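Local coordinates for protein cDNA FLJ56608, highly similar to Homo sapiens chloride channel, calcium activated, family member 1 (CLCA1), mRNA (Homo sapiens, PDB 6PYO) that may help mediate calcium-activated chloride conductance and regulate mucus production or secretion, this piece being its calcium-binding von Willebrand factor type A domain, at residues A[85-88]-A[89-93]; A[141-144]-A[145-149]; A[38-41]-A[42-46]. All coordinates share one frame; numbering follows the deposited sequence.

Interaction 1 (A[85-88]-A[89-93]); sequences TSIC and SGLRS. With CA (calcium ion), chain C.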
loop_
_atom_site.group_PDB
_atom_site.type_symbol
_atom_site.label_atom_id
_atom_site.label_comp_id
_atom_site.label_asym_id
_atom_site.label_seq_id
_atom_site.Cartn_x
_atom_site.Cartn_y
_atom_site.Cartn_z
ATOM N N THR A 85 1.883 11.569 9.532
ATOM C CA THR A 85 2.053 10.998 8.213
ATOM C C THR A 85 3.503 10.581 8.016
ATOM O O THR A 85 4.406 11.406 8.165
ATOM C CB THR A 85 1.664 11.986 7.135
ATOM O OG1 THR A 85 0.302 12.392 7.324
ATOM C CG2 THR A 85 1.788 11.302 5.755
ATOM N N SER A 86 3.720 9.302 7.651
ATOM C CA SER A 86 5.033 8.870 7.163
ATOM C C SER A 86 4.826 7.767 6.109
ATOM O O SER A 86 4.743 6.580 6.432
ATOM C CB SER A 86 5.925 8.407 8.304
ATOM O OG SER A 86 7.167 7.943 7.805
ATOM N N ILE A 87 4.770 8.183 4.842
ATOM C CA ILE A 87 4.713 7.206 3.756
ATOM C C ILE A 87 5.878 6.242 3.878
ATOM O O ILE A 87 5.724 5.023 3.718
ATOM C CB ILE A 87 4.684 7.910 2.387
ATOM C CG1 ILE A 87 3.304 8.543 2.211
ATOM C CG2 ILE A 87 5.018 6.898 1.292
ATOM C CD1 ILE A 87 3.116 9.321 0.946
ATOM N N CYS A 88 7.063 6.769 4.197
ATOM C CA CYS A 88 8.255 5.936 4.205
ATOM C C CYS A 88 8.178 4.867 5.271
ATOM O O CYS A 88 8.620 3.735 5.036
ATOM C CB CYS A 88 9.518 6.791 4.372
ATOM S SG CYS A 88 9.990 7.635 2.810
ATOM N N SER A 89 7.605 5.184 6.448
ATOM C CA SER A 89 7.406 4.136 7.448
ATOM C C SER A 89 6.522 3.018 6.910
ATOM O O SER A 89 6.729 1.840 7.233
ATOM C CB SER A 89 6.745 4.681 8.728
ATOM O OG SER A 89 7.398 5.839 9.193
ATOM N N GLY A 90 5.455 3.390 6.186
ATOM C CA GLY A 90 4.561 2.394 5.643
ATOM C C GLY A 90 5.243 1.520 4.604
ATOM O O GLY A 90 5.057 0.304 4.595
ATOM N N LEU A 91 6.077 2.123 3.739
ATOM C CA LEU A 91 6.773 1.336 2.719
ATOM C C LEU A 91 7.833 0.426 3.338
ATOM O O LEU A 91 7.931 -0.758 2.984
ATOM C CB LEU A 91 7.384 2.254 1.668
ATOM C CG LEU A 91 6.418 3.128 0.883
ATOM C CD1 LEU A 91 7.168 4.072 -0.052
ATOM C CD2 LEU A 91 5.404 2.277 0.106
ATOM N N ARG A 92 8.622 0.938 4.280
ATOM C CA ARG A 92 9.591 0.080 4.964
ATOM C C ARG A 92 8.894 -1.102 5.619
ATOM O O ARG A 92 9.374 -2.244 5.549
ATOM C CB ARG A 92 10.374 0.890 6.015
ATOM C CG ARG A 92 11.538 1.720 5.477
ATOM C CD ARG A 92 11.925 2.876 6.422
ATOM N NE ARG A 92 12.655 3.906 5.689
ATOM C CZ ARG A 92 12.703 5.192 6.016
ATOM N NH1 ARG A 92 12.069 5.638 7.090
ATOM N NH2 ARG A 92 13.387 6.033 5.248
ATOM N N SER A 93 7.767 -0.844 6.292
ATOM C CA SER A 93 7.032 -1.949 6.902
ATOM C C SER A 93 6.528 -2.946 5.854
ATOM O O SER A 93 6.568 -4.162 6.069
ATOM C CB SER A 93 5.878 -1.387 7.718
ATOM O OG SER A 93 5.079 -2.417 8.222
HETATM CA CA CA C . -1.510 12.927 6.296
HETATM O O HOH W 1 -0.439 15.009 5.754
HETATM O O HOH W 2 -1.206 11.789 4.244
#
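Ser86 and Ser89 bring their hydroxyls together at the first turn of helix 87-99, OG to OG at 2.5 Å, a short hydrogen bond in which either could be the donor. Ser86 holds the N-cap position, which suits a short polar side chain able to face the first turn, where backbone N-H groups lack helical partners. Its OG lies anti to the backbone N (chi1 178°), which turns the hydroxyl to the Ser89 side chain. Backbone bonds close the turn, the first of them long: Gly90 N reaches Ser86 O at 3.3 Å, Leu91 N meets Ile87 O at 2.9 Å, and Arg92 N meets Cys88 O at 2.9 Å, the straightest (174°). On the buried side Ile87 and Leu91 lie side by side, CG2 of Ile87 3.8 Å from CD1 of Leu91; both side chains also pack on strand 108-113. Buried Cys88 is fixed by its disulfide to Cys123. This turn follows the threonine of a metal-ion-dependent adhesion site (MIDAS): Thr85 OG1 binds the calcium ion at 2.1 Å, with Ser16, Ser18 and two waters completing the ligands seen. Asp117 accepts a bond from Ile87 N, tying the helix start to the loop beside the metal. Only the exposed Arg92 side chain is looser: extended from CG to NE, it lays one guanidinium face over Cys88 CB, while NH2 pairs with Glu126.

Interaction 2 (A[141-144]-A[145-149]); sequences PSAA and QELEE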
loop_
_atom_site.group_PDB
_atom_site.type_symbol
_atom_site.label_atom_id
_atom_site.label_comp_id
_atom_site.label_asym_id
_atom_site.label_seq_id
_atom_site.Cartn_x
_atom_site.Cartn_y
_atom_site.Cartn_z
ATOM N N PRO A 141 -6.029 16.190 -3.593
ATOM C CA PRO A 141 -5.458 16.986 -4.689
ATOM C C PRO A 141 -4.131 17.649 -4.366
ATOM O O PRO A 141 -3.511 18.226 -5.269
ATOM C CB PRO A 141 -6.542 18.047 -4.924
ATOM C CG PRO A 141 -7.039 18.327 -3.507
ATOM C CD PRO A 141 -6.926 16.994 -2.741
ATOM N N SER A 142 -3.679 17.589 -3.114
ATOM C CA SER A 142 -2.445 18.239 -2.700
ATOM C C SER A 142 -1.310 17.243 -2.537
ATOM O O SER A 142 -0.424 17.444 -1.698
ATOM C CB SER A 142 -2.667 19.010 -1.396
ATOM O OG SER A 142 -3.911 19.694 -1.430
ATOM N N ALA A 143 -1.327 16.167 -3.319
ATOM C CA ALA A 143 -0.264 15.172 -3.256
ATOM C C ALA A 143 1.085 15.798 -3.570
ATOM O O ALA A 143 1.239 16.492 -4.576
ATOM C CB ALA A 143 -0.554 14.039 -4.250
ATOM N N ALA A 144 2.080 15.517 -2.735
ATOM C CA ALA A 144 3.450 15.883 -3.071
ATOM C C ALA A 144 3.802 15.355 -4.475
ATOM O O ALA A 144 3.195 14.376 -4.929
ATOM C CB ALA A 144 4.409 15.309 -2.001
ATOM N N GLN A 145 4.910 15.848 -5.066
ATOM C CA GLN A 145 5.432 15.314 -6.340
ATOM C C GLN A 145 6.194 13.992 -6.167
ATOM O O GLN A 145 6.180 13.134 -7.069
ATOM C CB GLN A 145 6.343 16.363 -7.000
ATOM C CG GLN A 145 7.158 15.873 -8.208
ATOM C CD GLN A 145 6.316 15.579 -9.450
ATOM O OE1 GLN A 145 5.160 15.985 -9.552
ATOM N NE2 GLN A 145 6.908 14.862 -10.404
ATOM N N GLU A 146 6.788 13.775 -4.998
ATOM C CA GLU A 146 7.473 12.519 -4.709
ATOM C C GLU A 146 6.564 11.277 -4.763
ATOM O O GLU A 146 7.080 10.180 -4.979
ATOM C CB GLU A 146 8.153 12.628 -3.338
ATOM C CG GLU A 146 9.406 13.500 -3.319
ATOM C CD GLU A 146 9.117 14.967 -3.019
ATOM O OE1 GLU A 146 7.949 15.399 -3.137
ATOM O OE2 GLU A 146 10.068 15.689 -2.655
ATOM N N LEU A 147 5.241 11.422 -4.616
ATOM C CA LEU A 147 4.313 10.294 -4.747
ATOM C C LEU A 147 4.343 9.735 -6.167
ATOM O O LEU A 147 4.652 8.546 -6.395
ATOM C CB LEU A 147 2.903 10.772 -4.369
ATOM C CG LEU A 147 1.803 9.714 -4.317
ATOM C CD1 LEU A 147 2.208 8.745 -3.220
ATOM C CD2 LEU A 147 0.402 10.202 -4.137
ATOM N N GLU A 148 4.039 10.607 -7.143
ATOM C CA GLU A 148 4.245 10.273 -8.549
ATOM C C GLU A 148 5.629 9.683 -8.755
ATOM O O GLU A 148 5.781 8.645 -9.401
ATOM C CB GLU A 148 4.056 11.509 -9.440
ATOM C CG GLU A 148 4.548 11.316 -10.898
ATOM C CD GLU A 148 4.424 12.576 -11.781
ATOM O OE1 GLU A 148 3.324 12.818 -12.341
ATOM O OE2 GLU A 148 5.430 13.318 -11.920
ATOM N N GLU A 149 6.659 10.331 -8.218
ATOM C CA GLU A 149 7.998 9.813 -8.485
ATOM C C GLU A 149 8.197 8.412 -7.918
ATOM O O GLU A 149 8.971 7.626 -8.476
ATOM C CB GLU A 149 9.070 10.766 -7.956
ATOM C CG GLU A 149 9.168 12.094 -8.762
ATOM C CD GLU A 149 9.410 11.901 -10.262
ATOM O OE1 GLU A 149 10.358 11.170 -10.628
ATOM O OE2 GLU A 149 8.647 12.479 -11.074
HETATM O O HOH W 3 2.647 13.238 -6.981
#
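Ala143 and Leu147 supply the apolar part of this turn, the methyl CB of Ala143 lying 4.0 Å from CD2 of Leu147. Leucine reaches it because CG stands anti to the backbone N (chi1 -175°), while the alanine is small enough to sit close to the helix start. Ala144 makes a second, mixed contact: its CB is 3.7 Å from OE1 of Glu146, whose chain bends at chi2 and turns the carboxylate back beside the methyl.

A water appears to bridge Ala144 O and Glu148 N, which are 4.5 Å apart. It accepts from Glu148 N at 3.0 Å; its 2.4 Å distance to Ala144 O is so short that its exact position is doubtful.

The side-chain hydrogen bonds described here join residues of 145-149. Gln145 NE2 donates to Glu148 OE2 at 2.6 Å, meeting it from above the carboxylate plane, and more weakly to Glu149 OE2. An amide N-H suits this exposed, acid-rich turn.

Helix 145-152 follows strand 133-138 through the loop holding 141-144, which is tied by backbone bonding of Ala144 to Gly115. Leu147 is buried and packs on Leu111 and Thr113 of strand 108-113 and Thr136 and Ala138 of strand 133-138.

Interaction 3 (A[38-41]-A[42-46]); sequences QTVE and LGSWV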
loop_
_atom_site.group_PDB
_atom_site.type_symbol
_atom_site.label_atom_id
_atom_site.label_comp_id
_atom_site.label_asym_id
_atom_site.label_seq_id
_atom_site.Cartn_x
_atom_site.Cartn_y
_atom_site.Cartn_z
ATOM N N GLN A 38 -12.496 -8.079 -5.443
ATOM C CA GLN A 38 -12.746 -8.367 -6.847
ATOM C C GLN A 38 -11.486 -8.455 -7.691
ATOM O O GLN A 38 -11.403 -9.312 -8.570
ATOM C CB GLN A 38 -13.702 -7.308 -7.435
ATOM C CG GLN A 38 -15.167 -7.724 -7.388
ATOM C CD GLN A 38 -16.117 -6.555 -7.240
ATOM O OE1 GLN A 38 -16.331 -6.057 -6.135
ATOM N NE2 GLN A 38 -16.701 -6.115 -8.349
ATOM N N THR A 39 -10.495 -7.621 -7.436
ATOM C CA THR A 39 -9.402 -7.487 -8.385
ATOM C C THR A 39 -8.288 -8.508 -8.166
ATOM O O THR A 39 -7.894 -9.182 -9.126
ATOM C CB THR A 39 -8.872 -6.048 -8.335
ATOM O OG1 THR A 39 -10.005 -5.184 -8.444
ATOM C CG2 THR A 39 -7.863 -5.753 -9.498
ATOM N N VAL A 40 -7.779 -8.654 -6.937
ATOM C CA VAL A 40 -6.585 -9.475 -6.758
ATOM C C VAL A 40 -6.963 -10.916 -7.097
ATOM O O VAL A 40 -8.084 -11.358 -6.811
ATOM C CB VAL A 40 -5.992 -9.284 -5.351
ATOM C CG1 VAL A 40 -6.823 -9.945 -4.289
ATOM C CG2 VAL A 40 -4.540 -9.787 -5.302
ATOM N N GLU A 41 -6.062 -11.618 -7.786
ATOM C CA GLU A 41 -6.340 -12.926 -8.372
ATOM C C GLU A 41 -6.024 -14.062 -7.398
ATOM O O GLU A 41 -5.142 -13.957 -6.529
ATOM C CB GLU A 41 -5.532 -13.135 -9.669
ATOM C CG GLU A 41 -3.945 -13.128 -9.522
ATOM C CD GLU A 41 -3.258 -11.726 -9.731
ATOM O OE1 GLU A 41 -3.667 -10.699 -9.098
ATOM O OE2 GLU A 41 -2.303 -11.653 -10.556
ATOM N N LEU A 42 -6.742 -15.170 -7.586
ATOM C CA LEU A 42 -6.500 -16.414 -6.873
ATOM C C LEU A 42 -5.012 -16.728 -6.823
ATOM O O LEU A 42 -4.316 -16.661 -7.841
ATOM C CB LEU A 42 -7.257 -17.536 -7.603
ATOM C CG LEU A 42 -7.216 -18.997 -7.176
ATOM C CD1 LEU A 42 -8.058 -19.112 -5.887
ATOM C CD2 LEU A 42 -7.765 -19.904 -8.264
ATOM N N GLY A 43 -4.528 -17.091 -5.651
ATOM C CA GLY A 43 -3.168 -17.549 -5.524
ATOM C C GLY A 43 -2.161 -16.476 -5.220
ATOM O O GLY A 43 -1.010 -16.795 -4.893
ATOM N N SER A 44 -2.567 -15.220 -5.269
ATOM C CA SER A 44 -1.704 -14.125 -4.864
ATOM C C SER A 44 -1.459 -14.120 -3.355
ATOM O O SER A 44 -2.356 -14.430 -2.559
ATOM C CB SER A 44 -2.347 -12.808 -5.230
ATOM O OG SER A 44 -2.552 -12.750 -6.610
ATOM N N TRP A 45 -0.228 -13.701 -2.971
ATOM C CA TRP A 45 0.130 -13.396 -1.608
ATOM C C TRP A 45 -0.135 -11.920 -1.369
ATOM O O TRP A 45 0.288 -11.076 -2.161
ATOM C CB TRP A 45 1.615 -13.749 -1.359
ATOM C CG TRP A 45 1.823 -15.232 -1.430
ATOM C CD1 TRP A 45 2.168 -15.979 -2.535
ATOM C CD2 TRP A 45 1.657 -16.157 -0.354
ATOM N NE1 TRP A 45 2.251 -17.315 -2.185
ATOM C CE2 TRP A 45 1.928 -17.448 -0.856
ATOM C CE3 TRP A 45 1.317 -16.013 0.993
ATOM C CZ2 TRP A 45 1.866 -18.585 -0.044
ATOM C CZ3 TRP A 45 1.249 -17.136 1.783
ATOM C CH2 TRP A 45 1.515 -18.404 1.260
ATOM N N VAL A 46 -0.779 -11.602 -0.252
ATOM C CA VAL A 46 -1.300 -10.259 -0.038
ATOM C C VAL A 46 -1.132 -9.907 1.422
ATOM O O VAL A 46 -1.592 -10.649 2.301
ATOM C CB VAL A 46 -2.787 -10.127 -0.451
ATOM C CG1 VAL A 46 -3.293 -8.731 -0.047
ATOM C CG2 VAL A 46 -2.930 -10.352 -1.934
#
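Glu41 O is gripped twice by Ser44, which donates from its hydroxyl OG at 2.9 Å and from its backbone N at 3.1 Å. Both donors come from the same face of the carbonyl plane, the hydroxyl tilted 29° out of it, so that one residue fixes the oxygen from one side. The backbone bond closes a type II beta turn from Glu41 to Ser44. Gly43 suits its third position: at phi 91° a beta carbon would be jammed against the carbonyl oxygen of the residue before.

Side chains pack around this double bond. Glu41 holds CG between its own backbone N and carbonyl carbon (chi1 62°), which sets that methylene 3.3 Å from Ser44 OG. Val40 lays its CG2 methyl against Ser44 CB at the end of the turn (3.7 Å) and Val46 CG2 two residues further on (3.8 Å), the two valines meeting at a slant. Such compact branched chains suit the buried inner side of the turn. Replacing Ser44 by alanine removes the hydroxyl, so Glu41 O would probably keep only the backbone N-H of this turn as donor and a gap would open beside Glu41 CG.

A second shell positions these groups. Arg7 forms a salt bridge with Glu41 OE1, which probably steadies the acid beside the serine, and Arg70 donates to Val40 O.

The turn carries the chain out of helix 24-39 and into strand 45-51, completing the beta-alpha-beta unit that starts with strand 8-14. On entering the sheet, Trp45 bonds through its backbone to Arg7 and Val9 and Val46 to Ile62, setting strand 45-51 between its parallel neighbour 8-14 and its antiparallel neighbour 55-63.

All three contacts belong to one von Willebrand factor A domain, a mixed sheet flanked by helices. Along the chain interaction 3 comes first, then interaction 1, then interaction 2. Interactions 1 and 2 are neighbours, their centres about 15 Å apart and nearest atoms about 4 Å apart, and helices 87-99 and 145-152 both pack on strand 108-113. Interaction 3 lies on the other side of the chain's centre, its centre about 23 Å from that of interaction 1 and 27 Å from that of interaction 2. Interaction 1 carries the metal-binding threonine just before helix 87-99, with interaction 2 beside it, while the turn at 41-44 leads from helix 24-39 into strand 45-51.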